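PDB 4EV0: cyclic AMP receptor protein from Thermus thermophilus, which activates transcription from a set of promoters in a cAMP-dependent manner, binding cyclic AMP in one domain and DNA through another as a homodimer. Local coordinates for residues P32-G37 / A87-V92; A42-A47 / E72-M77; V51-T56 / T64-G69. All coordinates share one frame; numbering follows the deposited sequence.

The three contacts illustrate how a jelly-roll (double-stranded beta-helix) domain is built round its ligand. Contacts 1 and 3 belong to one four-stranded antiparallel sheet, where strands 88-91 and 51-57 are neighbours; 32-34 lies at one edge and 61-68 at the other. Both are partly buried and contain a classic bulge. Contact 2 joins two strands of the second sheet and is almost wholly buried. Its F74 ring reaches F34 and A89 of contact 1 and V51 and L68 of contact 3. All three touch cyclic AMP, but differently: contact 2 supplies hydrogen bonds to the ribose, whereas contacts 1 and 3 offer mainly carbon surface; contact 3 keeps R52 and T64 on the far face.

Contact 1 of 3, residues P32-G37 / A87-V92; sequences PIFYQG and ASAVAV. With CMP (adenosine-3',5'-cyclic-monophosphate), chain G.
The ring of F34 lies with one face over the methyl group of A89, whose CB stands 4.0 Å from the ring centroid and somewhat toward the rim. A second neighbour lies at the ring's edge, where the carbonyl O of A87 sits in the ring plane, 3.2 Å from F34 CE1. The ring reaches both because its CG is placed between the backbone N and the carbonyl carbon (chi1 56°). Its CE1 also comes within 3.5 Å of O5' of the cyclic AMP, and R85 adds a cation-pi contact.

Behind the ring the strands are joined by a classic beta bulge: I33 and F34 both face A89. The carbonyl O of A89 accepts a bond from I33 N at 2.7 Å and a weak one from F34 N, while A89 N donates almost straight to F34 O (176° at the hydrogen). I33 extends its CD1 along the partner strand until it rests 3.3 Å from A91 N, with the A91 methyl beside it.

Beyond F34 the strand gives way to a loop, and a side chain takes over the pairing. S88 OG accepts the N-H of Q36 at 3.1 Å and approaches the edge of the Y35 ring. A water hydrogen-bonded to S88 OG also donates to Q36 OE1, which in addition receives the backbone N-H of T56. The extended Q36 chain thus ties the loop to strand 51-57. Edge strand, bulge and ligand-facing aromatic together form one wall of the cyclic nucleotide pocket in the beta-roll (double-stranded beta-helix) domain of CRP-family regulators.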
loop_
_atom_site.group_PDB
_atom_site.type_symbol
_atom_site.label_atom_id
_atom_site.label_comp_id
_atom_site.label_asym_id
_atom_site.label_seq_id
_atom_site.Cartn_x
_atom_site.Cartn_y
_atom_site.Cartn_z
ATOM N N PRO B 32 -18.423 15.328 -13.344
ATOM C CA PRO B 32 -17.475 15.311 -12.228
ATOM C C PRO B 32 -18.211 15.628 -10.939
ATOM O O PRO B 32 -19.039 16.540 -10.911
ATOM C CB PRO B 32 -16.506 16.451 -12.565
ATOM C CG PRO B 32 -16.705 16.721 -14.020
ATOM C CD PRO B 32 -18.143 16.422 -14.287
ATOM N N ILE B 33 -17.928 14.865 -9.891
ATOM C CA ILE B 33 -18.532 15.099 -8.597
ATOM C C ILE B 33 -17.638 16.088 -7.844
ATOM O O ILE B 33 -18.107 17.145 -7.392
ATOM C CB ILE B 33 -18.745 13.778 -7.857
ATOM C CG1 ILE B 33 -19.685 12.883 -8.671
ATOM C CG2 ILE B 33 -19.309 14.012 -6.481
ATOM C CD1 ILE B 33 -19.212 11.440 -8.801
ATOM N N PHE B 34 -16.352 15.756 -7.745
ATOM C CA PHE B 34 -15.315 16.708 -7.328
ATOM C C PHE B 34 -13.960 16.288 -7.904
ATOM O O PHE B 34 -13.819 15.193 -8.463
ATOM C CB PHE B 34 -15.243 16.864 -5.803
ATOM C CG PHE B 34 -15.023 15.566 -5.061
ATOM C CD1 PHE B 34 -13.781 14.941 -5.067
ATOM C CD2 PHE B 34 -16.056 14.979 -4.345
ATOM C CE1 PHE B 34 -13.582 13.755 -4.393
ATOM C CE2 PHE B 34 -15.854 13.775 -3.658
ATOM C CZ PHE B 34 -14.623 13.174 -3.682
ATOM N N TYR B 35 -12.969 17.162 -7.736
ATOM C CA TYR B 35 -11.616 16.924 -8.227
ATOM C C TYR B 35 -10.591 16.811 -7.108
ATOM O O TYR B 35 -10.795 17.322 -6.009
ATOM C CB TYR B 35 -11.201 18.055 -9.163
ATOM C CG TYR B 35 -11.887 18.019 -10.505
ATOM C CD1 TYR B 35 -12.079 16.814 -11.175
ATOM C CD2 TYR B 35 -12.341 19.184 -11.107
ATOM C CE1 TYR B 35 -12.702 16.771 -12.412
ATOM C CE2 TYR B 35 -12.970 19.155 -12.346
ATOM C CZ TYR B 35 -13.149 17.944 -12.996
ATOM O OH TYR B 35 -13.772 17.905 -14.229
ATOM N N GLN B 36 -9.492 16.124 -7.404
ATOM C CA GLN B 36 -8.338 16.051 -6.517
ATOM C C GLN B 36 -7.826 17.471 -6.307
ATOM O O GLN B 36 -7.703 18.233 -7.270
ATOM C CB GLN B 36 -7.243 15.164 -7.148
ATOM C CG GLN B 36 -6.032 14.851 -6.251
ATOM C CD GLN B 36 -5.027 13.890 -6.922
ATOM O OE1 GLN B 36 -5.343 13.253 -7.932
ATOM N NE2 GLN B 36 -3.813 13.797 -6.365
ATOM N N GLY B 37 -7.548 17.833 -5.057
ATOM C CA GLY B 37 -7.121 19.186 -4.735
ATOM C C GLY B 37 -8.246 20.162 -4.407
ATOM O O GLY B 37 -7.994 21.328 -4.090
ATOM N N ALA B 87 -8.403 12.484 -4.162
ATOM C CA ALA B 87 -8.690 11.898 -5.472
ATOM C C ALA B 87 -9.855 12.617 -6.163
ATOM O O ALA B 87 -10.655 13.304 -5.508
ATOM C CB ALA B 87 -8.992 10.416 -5.329
ATOM N N SER B 88 -9.936 12.469 -7.485
ATOM C CA SER B 88 -11.082 12.964 -8.248
ATOM C C SER B 88 -12.186 11.896 -8.237
ATOM O O SER B 88 -11.896 10.683 -8.166
ATOM C CB SER B 88 -10.684 13.281 -9.700
ATOM O OG SER B 88 -9.608 14.202 -9.780
ATOM N N ALA B 89 -13.439 12.349 -8.311
ATOM C CA ALA B 89 -14.589 11.449 -8.378
ATOM C C ALA B 89 -15.542 11.854 -9.504
ATOM O O ALA B 89 -16.021 12.996 -9.545
ATOM C CB ALA B 89 -15.324 11.438 -7.060
ATOM N N VAL B 90 -15.823 10.918 -10.407
ATOM C CA VAL B 90 -16.698 11.185 -11.548
ATOM C C VAL B 90 -17.828 10.150 -11.634
ATOM O O VAL B 90 -17.632 8.968 -11.338
ATOM C CB VAL B 90 -15.895 11.212 -12.870
ATOM C CG1 VAL B 90 -15.311 9.853 -13.155
ATOM C CG2 VAL B 90 -16.774 11.666 -14.033
ATOM N N ALA B 91 -19.018 10.605 -12.010
ATOM C CA ALA B 91 -20.143 9.704 -12.189
ATOM C C ALA B 91 -19.975 9.020 -13.534
ATOM O O ALA B 91 -19.777 9.697 -14.542
ATOM C CB ALA B 91 -21.451 10.483 -12.146
ATOM N N VAL B 92 -20.020 7.689 -13.559
ATOM C CA VAL B 92 -19.972 6.979 -14.835
ATOM C C VAL B 92 -21.364 6.493 -15.270
ATOM O O VAL B 92 -21.556 6.056 -16.403
ATOM C CB VAL B 92 -18.912 5.836 -14.861
ATOM C CG1 VAL B 92 -17.762 6.151 -13.920
ATOM C CG2 VAL B 92 -19.534 4.488 -14.534
HETATM P P CMP G . -11.463 12.374 -0.083
HETATM O O1P CMP G . -12.383 13.311 0.643
HETATM O O2P CMP G . -9.977 12.462 0.181
HETATM O "O5'" CMP G . -11.737 12.446 -1.672
HETATM C "C5'" CMP G . -11.404 11.354 -2.528
HETATM C "C4'" CMP G . -11.816 10.084 -1.869
HETATM O "O4'" CMP G . -11.293 8.919 -2.535
HETATM C "C3'" CMP G . -11.289 9.915 -0.478
HETATM O "O3'" CMP G . -11.845 10.858 0.418
HETATM C "C2'" CMP G . -11.621 8.458 -0.216
HETATM O "O2'" CMP G . -13.011 8.283 -0.007
HETATM C "C1'" CMP G . -11.268 7.859 -1.589
HETATM N N9 CMP G . -9.932 7.255 -1.583
HETATM C C8 CMP G . -8.759 7.877 -1.368
HETATM N N7 CMP G . -7.745 6.966 -1.407
HETATM C C5 CMP G . -8.281 5.753 -1.653
HETATM C C6 CMP G . -7.778 4.367 -1.840
HETATM N N6 CMP G . -6.444 4.102 -1.757
HETATM N N1 CMP G . -8.696 3.392 -2.083
HETATM C C2 CMP G . -10.012 3.647 -2.158
HETATM N N3 CMP G . -10.535 4.887 -2.013
HETATM C C4 CMP G . -9.731 5.951 -1.763
HETATM O O HOH W 1 -7.107 13.340 -10.085
#

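Contact 2 of 3, residues A42-A47 / E72-M77; sequences ALYLVA and ELFGEM. With CMP (adenosine-3',5'-cyclic-monophosphate), chain G.
F74 folds its ring back over strand 42-46: Y44 CB lies above one face, 4.0 Å from the centroid, while V46 CG2 meets the edge in plane. The Y44 and F74 rings are nearly parallel (24°) but slid apart, with little overlap. Were F74 cut back to an alanine, Y44 CB and V46 CG2 would probably lose the ring they pack on, opening a gap beside strand 42-46. On the other side of the sheet, L45 CD1 packs 3.6 Å from L73 CB.

Under these side chains runs a short antiparallel pairing. Y44 N and F74 O, F74 N and Y44 O, and V46 N and E72 O are all hydrogen-bonded, which fixes the chain just ahead of G75. From there the ribose of cyclic AMP is held: G75 N donates to O2' at 2.8 Å, and O2' in turn donates to E76 OE1 in a very short bond of 2.5 Å. E76 brings its carboxylate there by a bend in the chain at chi2 (-69°), and its other oxygen, OE2, forms a salt bridge with R126. M77 follows with a weak N-H bond to O3', and its SD rests 3.6 Å from C8 of the adenine.

With O2' acting as both acceptor and donor, the geometry is consistent with recognition of the ribose hydroxyl, and the nearby R126 is likely to favour the charged form of E76.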
loop_
_atom_site.group_PDB
_atom_site.type_symbol
_atom_site.label_atom_id
_atom_site.label_comp_id
_atom_site.label_asym_id
_atom_site.label_seq_id
_atom_site.Cartn_x
_atom_site.Cartn_y
_atom_site.Cartn_z
ATOM N N ALA B 42 -17.831 17.320 2.688
ATOM C CA ALA B 42 -18.824 16.253 2.793
ATOM C C ALA B 42 -18.328 14.906 2.271
ATOM O O ALA B 42 -17.481 14.843 1.365
ATOM C CB ALA B 42 -20.097 16.654 2.057
ATOM N N LEU B 43 -18.869 13.829 2.840
ATOM C CA LEU B 43 -18.671 12.494 2.276
ATOM C C LEU B 43 -19.946 12.086 1.560
ATOM O O LEU B 43 -20.981 12.733 1.715
ATOM C CB LEU B 43 -18.306 11.469 3.355
ATOM C CG LEU B 43 -19.239 11.251 4.553
ATOM C CD1 LEU B 43 -20.429 10.330 4.240
ATOM C CD2 LEU B 43 -18.447 10.725 5.741
ATOM N N TYR B 44 -19.885 11.008 0.794
ATOM C CA TYR B 44 -21.035 10.573 0.021
ATOM C C TYR B 44 -21.236 9.066 0.110
ATOM O O TYR B 44 -20.277 8.286 0.053
ATOM C CB TYR B 44 -20.892 10.972 -1.461
ATOM C CG TYR B 44 -20.666 12.447 -1.729
ATOM C CD1 TYR B 44 -19.387 12.979 -1.757
ATOM C CD2 TYR B 44 -21.732 13.302 -1.969
ATOM C CE1 TYR B 44 -19.168 14.323 -2.006
ATOM C CE2 TYR B 44 -21.529 14.660 -2.218
ATOM C CZ TYR B 44 -20.241 15.161 -2.238
ATOM O OH TYR B 44 -20.024 16.501 -2.487
ATOM N N LEU B 45 -22.497 8.676 0.249
ATOM C CA LEU B 45 -22.931 7.307 0.016
ATOM C C LEU B 45 -23.541 7.259 -1.375
ATOM O O LEU B 45 -24.194 8.212 -1.800
ATOM C CB LEU B 45 -23.995 6.919 1.038
ATOM C CG LEU B 45 -23.643 5.947 2.164
ATOM C CD1 LEU B 45 -22.134 5.888 2.420
ATOM C CD2 LEU B 45 -24.387 6.341 3.421
ATOM N N VAL B 46 -23.326 6.161 -2.092
ATOM C CA VAL B 46 -23.969 5.979 -3.391
ATOM C C VAL B 46 -25.329 5.316 -3.196
ATOM O O VAL B 46 -25.415 4.189 -2.704
ATOM C CB VAL B 46 -23.113 5.131 -4.351
ATOM C CG1 VAL B 46 -23.927 4.742 -5.586
ATOM C CG2 VAL B 46 -21.843 5.879 -4.734
ATOM N N ALA B 47 -26.392 6.033 -3.549
ATOM C CA ALA B 47 -27.740 5.479 -3.488
ATOM C C ALA B 47 -28.069 4.675 -4.759
ATOM O O ALA B 47 -28.693 3.611 -4.694
ATOM C CB ALA B 47 -28.742 6.581 -3.286
ATOM N N GLU B 72 -21.889 2.056 -1.257
ATOM C CA GLU B 72 -20.472 2.304 -1.032
ATOM C C GLU B 72 -20.191 3.774 -0.747
ATOM O O GLU B 72 -20.940 4.653 -1.176
ATOM C CB GLU B 72 -19.640 1.780 -2.209
ATOM C CG GLU B 72 -19.402 0.264 -2.167
ATOM C CD GLU B 72 -18.703 -0.262 -3.413
ATOM O OE1 GLU B 72 -19.337 -0.270 -4.498
ATOM O OE2 GLU B 72 -17.517 -0.668 -3.309
ATOM N N LEU B 73 -19.098 4.028 -0.036
ATOM C CA LEU B 73 -18.786 5.344 0.499
ATOM C C LEU B 73 -17.522 5.966 -0.107
ATOM O O LEU B 73 -16.556 5.258 -0.389
ATOM C CB LEU B 73 -18.625 5.214 2.015
ATOM C CG LEU B 73 -18.237 6.419 2.864
ATOM C CD1 LEU B 73 -18.925 6.301 4.211
ATOM C CD2 LEU B 73 -16.748 6.487 3.068
ATOM N N PHE B 74 -17.527 7.288 -0.294
ATOM C CA PHE B 74 -16.308 8.021 -0.669
ATOM C C PHE B 74 -16.307 9.476 -0.191
ATOM O O PHE B 74 -17.360 10.034 0.112
ATOM C CB PHE B 74 -16.068 7.975 -2.180
ATOM C CG PHE B 74 -17.151 8.638 -2.997
ATOM C CD1 PHE B 74 -18.344 7.972 -3.271
ATOM C CD2 PHE B 74 -16.975 9.926 -3.498
ATOM C CE1 PHE B 74 -19.344 8.577 -4.035
ATOM C CE2 PHE B 74 -17.966 10.538 -4.257
ATOM C CZ PHE B 74 -19.149 9.858 -4.531
ATOM N N GLY B 75 -15.120 10.078 -0.145
ATOM C CA GLY B 75 -14.961 11.475 0.217
ATOM C C GLY B 75 -14.897 11.723 1.717
ATOM O O GLY B 75 -15.148 12.840 2.199
ATOM N N GLU B 76 -14.548 10.682 2.466
ATOM C CA GLU B 76 -14.541 10.769 3.926
ATOM C C GLU B 76 -13.279 11.442 4.482
ATOM O O GLU B 76 -13.263 11.904 5.614
ATOM C CB GLU B 76 -14.758 9.384 4.549
ATOM C CG GLU B 76 -13.558 8.437 4.461
ATOM C CD GLU B 76 -13.235 7.950 3.037
ATOM O OE1 GLU B 76 -14.132 7.928 2.156
ATOM O OE2 GLU B 76 -12.063 7.577 2.798
ATOM N N MET B 77 -12.227 11.521 3.681
ATOM C CA MET B 77 -10.968 12.066 4.171
ATOM C C MET B 77 -11.023 13.588 4.358
ATOM O O MET B 77 -10.658 14.092 5.417
ATOM C CB MET B 77 -9.798 11.611 3.292
ATOM C CG MET B 77 -9.583 10.090 3.349
ATOM S SD MET B 77 -8.680 9.291 1.968
ATOM C CE MET B 77 -7.125 10.161 1.958
HETATM P P CMP G . -11.463 12.374 -0.083
HETATM O O1P CMP G . -12.383 13.311 0.643
HETATM O O2P CMP G . -9.977 12.462 0.181
HETATM O "O5'" CMP G . -11.737 12.446 -1.672
HETATM C "C5'" CMP G . -11.404 11.354 -2.528
HETATM C "C4'" CMP G . -11.816 10.084 -1.869
HETATM O "O4'" CMP G . -11.293 8.919 -2.535
HETATM C "C3'" CMP G . -11.289 9.915 -0.478
HETATM O "O3'" CMP G . -11.845 10.858 0.418
HETATM C "C2'" CMP G . -11.621 8.458 -0.216
HETATM O "O2'" CMP G . -13.011 8.283 -0.007
HETATM C "C1'" CMP G . -11.268 7.859 -1.589
HETATM N N9 CMP G . -9.932 7.255 -1.583
HETATM C C8 CMP G . -8.759 7.877 -1.368
HETATM N N7 CMP G . -7.745 6.966 -1.407
HETATM C C5 CMP G . -8.281 5.753 -1.653
HETATM C C6 CMP G . -7.778 4.367 -1.840
HETATM N N6 CMP G . -6.444 4.102 -1.757
HETATM N N1 CMP G . -8.696 3.392 -2.083
HETATM C C2 CMP G . -10.012 3.647 -2.158
HETATM N N3 CMP G . -10.535 4.887 -2.013
HETATM C C4 CMP G . -9.731 5.951 -1.763
#

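Contact 3 of 3, residues V51-T56 / T64-G69; sequences VRLFRT and TLALLG. With CMP (adenosine-3',5'-cyclic-monophosphate), chain G.
R52 crosses T64 at about a right angle, and much of its chain, from CB to NH1, meets strand 64-68. CB begins against the methyl CD2 of L67, at 3.8 Å. CG, anti to the backbone N (chi1 179°), runs past the carbonyl O of A66 and lies 3.9 Å from T64 CG2. CD passes over T64 OG1, and a bend at chi3 (73°) then turns the head so that NH1 donates to T64 OG1 at 2.8 Å. The hydroxyl lies at the guanidinium edge, in its plane, although the bond is bent (143° at the hydrogen). F54 CD1 lies 3.5 Å above one face of the same group, toward its rim, and NH2 makes a salt bridge with E62. The in-plane bond to T64, the salt bridge and the ring over one face probably restrict how the guanidinium can turn.

On the opposite face of the hairpin the contacts are apolar. L53 CD1 packs against the A66 methyl and, at 3.8 Å, against L68 CD1; it also comes close to the ribose O4' of cyclic AMP. L65 sends CD1 to the adenine, 3.7 Å from C5. The backbone pairing under these side chains is regular at one end and bulged at the other. V51 and L68 exchange two straight N-H bonds, but at L53 the register slips: its carbonyl O takes the N-H of L65 at 2.8 Å and a weak bond from A66 N, so that both residues face it. R55 points to the dimer interface, where it forms a salt bridge with D135 of the second subunit. This is a beta hairpin with a classic bulge, its inner face lining the nucleotide pocket of a cyclic nucleotide-binding domain.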
loop_
_atom_site.group_PDB
_atom_site.type_symbol
_atom_site.label_atom_id
_atom_site.label_comp_id
_atom_site.label_asym_id
_atom_site.label_seq_id
_atom_site.Cartn_x
_atom_site.Cartn_y
_atom_site.Cartn_z
ATOM N N VAL B 51 -19.772 5.301 -9.466
ATOM C CA VAL B 51 -18.793 6.369 -9.340
ATOM C C VAL B 51 -17.377 5.850 -9.558
ATOM O O VAL B 51 -17.034 4.791 -9.065
ATOM C CB VAL B 51 -18.910 7.038 -7.962
ATOM C CG1 VAL B 51 -17.733 7.975 -7.699
ATOM C CG2 VAL B 51 -20.236 7.782 -7.855
ATOM N N ARG B 52 -16.556 6.580 -10.306
ATOM C CA ARG B 52 -15.149 6.224 -10.402
ATOM C C ARG B 52 -14.249 7.232 -9.691
ATOM O O ARG B 52 -14.378 8.447 -9.886
ATOM C CB ARG B 52 -14.695 6.067 -11.855
ATOM C CG ARG B 52 -13.225 5.709 -11.970
ATOM C CD ARG B 52 -12.834 5.378 -13.400
ATOM N NE ARG B 52 -12.793 6.582 -14.218
ATOM C CZ ARG B 52 -11.677 7.191 -14.601
ATOM N NH1 ARG B 52 -10.492 6.698 -14.248
ATOM N NH2 ARG B 52 -11.758 8.293 -15.349
ATOM N N LEU B 53 -13.342 6.707 -8.871
ATOM C CA LEU B 53 -12.300 7.489 -8.218
ATOM C C LEU B 53 -10.950 7.283 -8.904
ATOM O O LEU B 53 -10.607 6.166 -9.294
ATOM C CB LEU B 53 -12.155 7.050 -6.765
ATOM C CG LEU B 53 -13.421 7.055 -5.917
ATOM C CD1 LEU B 53 -13.175 6.330 -4.603
ATOM C CD2 LEU B 53 -13.891 8.484 -5.669
ATOM N N PHE B 54 -10.184 8.362 -9.034
ATOM C CA PHE B 54 -8.862 8.295 -9.652
ATOM C C PHE B 54 -7.979 9.454 -9.212
ATOM O O PHE B 54 -8.464 10.523 -8.853
ATOM C CB PHE B 54 -8.952 8.263 -11.186
ATOM C CG PHE B 54 -9.585 9.507 -11.800
ATOM C CD1 PHE B 54 -10.963 9.594 -11.970
ATOM C CD2 PHE B 54 -8.797 10.569 -12.233
ATOM C CE1 PHE B 54 -11.554 10.738 -12.557
ATOM C CE2 PHE B 54 -9.372 11.703 -12.813
ATOM C CZ PHE B 54 -10.756 11.790 -12.972
ATOM N N ARG B 55 -6.677 9.223 -9.248
ATOM C CA ARG B 55 -5.691 10.246 -8.959
ATOM C C ARG B 55 -4.994 10.593 -10.258
ATOM O O ARG B 55 -4.940 9.776 -11.184
ATOM C CB ARG B 55 -4.657 9.734 -7.937
ATOM C CG ARG B 55 -5.105 9.875 -6.461
ATOM C CD ARG B 55 -4.114 9.263 -5.455
ATOM N NE ARG B 55 -2.849 9.984 -5.356
ATOM C CZ ARG B 55 -2.596 10.959 -4.484
ATOM N NH1 ARG B 55 -3.535 11.362 -3.629
ATOM N NH2 ARG B 55 -1.399 11.542 -4.464
ATOM N N THR B 56 -4.446 11.797 -10.334
ATOM C CA THR B 56 -3.760 12.225 -11.544
ATOM C C THR B 56 -2.292 12.494 -11.231
ATOM O O THR B 56 -1.967 13.119 -10.221
ATOM C CB THR B 56 -4.457 13.463 -12.187
ATOM O OG1 THR B 56 -5.827 13.148 -12.441
ATOM C CG2 THR B 56 -3.800 13.846 -13.506
ATOM N N THR B 64 -6.821 4.834 -11.811
ATOM C CA THR B 64 -8.102 4.529 -11.187
ATOM C C THR B 64 -7.922 3.817 -9.865
ATOM O O THR B 64 -7.149 2.858 -9.779
ATOM C CB THR B 64 -8.968 3.628 -12.076
ATOM O OG1 THR B 64 -9.296 4.319 -13.295
ATOM C CG2 THR B 64 -10.254 3.231 -11.327
ATOM N N LEU B 65 -8.621 4.277 -8.833
ATOM C CA LEU B 65 -8.512 3.658 -7.515
ATOM C C LEU B 65 -9.725 2.801 -7.155
ATOM O O LEU B 65 -9.594 1.844 -6.397
ATOM C CB LEU B 65 -8.342 4.698 -6.419
ATOM C CG LEU B 65 -7.473 5.952 -6.500
ATOM C CD1 LEU B 65 -7.621 6.715 -5.152
ATOM C CD2 LEU B 65 -6.018 5.627 -6.808
ATOM N N ALA B 66 -10.904 3.150 -7.672
ATOM C CA ALA B 66 -12.115 2.411 -7.318
ATOM C C ALA B 66 -13.285 2.679 -8.240
ATOM O O ALA B 66 -13.443 3.779 -8.750
ATOM C CB ALA B 66 -12.532 2.718 -5.862
ATOM N N LEU B 67 -14.101 1.649 -8.433
ATOM C CA LEU B 67 -15.433 1.791 -8.998
ATOM C C LEU B 67 -16.435 1.497 -7.894
ATOM O O LEU B 67 -16.426 0.420 -7.300
ATOM C CB LEU B 67 -15.633 0.819 -10.155
ATOM C CG LEU B 67 -14.862 1.187 -11.424
ATOM C CD1 LEU B 67 -14.778 0.005 -12.390
ATOM C CD2 LEU B 67 -15.523 2.387 -12.077
ATOM N N LEU B 68 -17.291 2.462 -7.603
ATOM C CA LEU B 68 -18.203 2.322 -6.479
ATOM C C LEU B 68 -19.633 2.243 -6.958
ATOM O O LEU B 68 -20.067 3.040 -7.800
ATOM C CB LEU B 68 -18.049 3.487 -5.501
ATOM C CG LEU B 68 -16.626 3.713 -4.990
ATOM C CD1 LEU B 68 -16.600 4.870 -4.017
ATOM C CD2 LEU B 68 -16.054 2.442 -4.345
ATOM N N GLY B 69 -20.362 1.272 -6.420
ATOM C CA GLY B 69 -21.779 1.152 -6.698
ATOM C C GLY B 69 -22.559 1.427 -5.433
ATOM O O GLY B 69 -21.962 1.811 -4.424
HETATM P P CMP G . -11.463 12.374 -0.083
HETATM O O1P CMP G . -12.383 13.311 0.643
HETATM O O2P CMP G . -9.977 12.462 0.181
HETATM O "O5'" CMP G . -11.737 12.446 -1.672
HETATM C "C5'" CMP G . -11.404 11.354 -2.528
HETATM C "C4'" CMP G . -11.816 10.084 -1.869
HETATM O "O4'" CMP G . -11.293 8.919 -2.535
HETATM C "C3'" CMP G . -11.289 9.915 -0.478
HETATM O "O3'" CMP G . -11.845 10.858 0.418
HETATM C "C2'" CMP G . -11.621 8.458 -0.216
HETATM O "O2'" CMP G . -13.011 8.283 -0.007
HETATM C "C1'" CMP G . -11.268 7.859 -1.589
HETATM N N9 CMP G . -9.932 7.255 -1.583
HETATM C C8 CMP G . -8.759 7.877 -1.368
HETATM N N7 CMP G . -7.745 6.966 -1.407
HETATM C C5 CMP G . -8.281 5.753 -1.653
HETATM C C6 CMP G . -7.778 4.367 -1.840
HETATM N N6 CMP G . -6.444 4.102 -1.757
HETATM N N1 CMP G . -8.696 3.392 -2.083
HETATM C C2 CMP G . -10.012 3.647 -2.158
HETATM N N3 CMP G . -10.535 4.887 -2.013
HETATM C C4 CMP G . -9.731 5.951 -1.763
#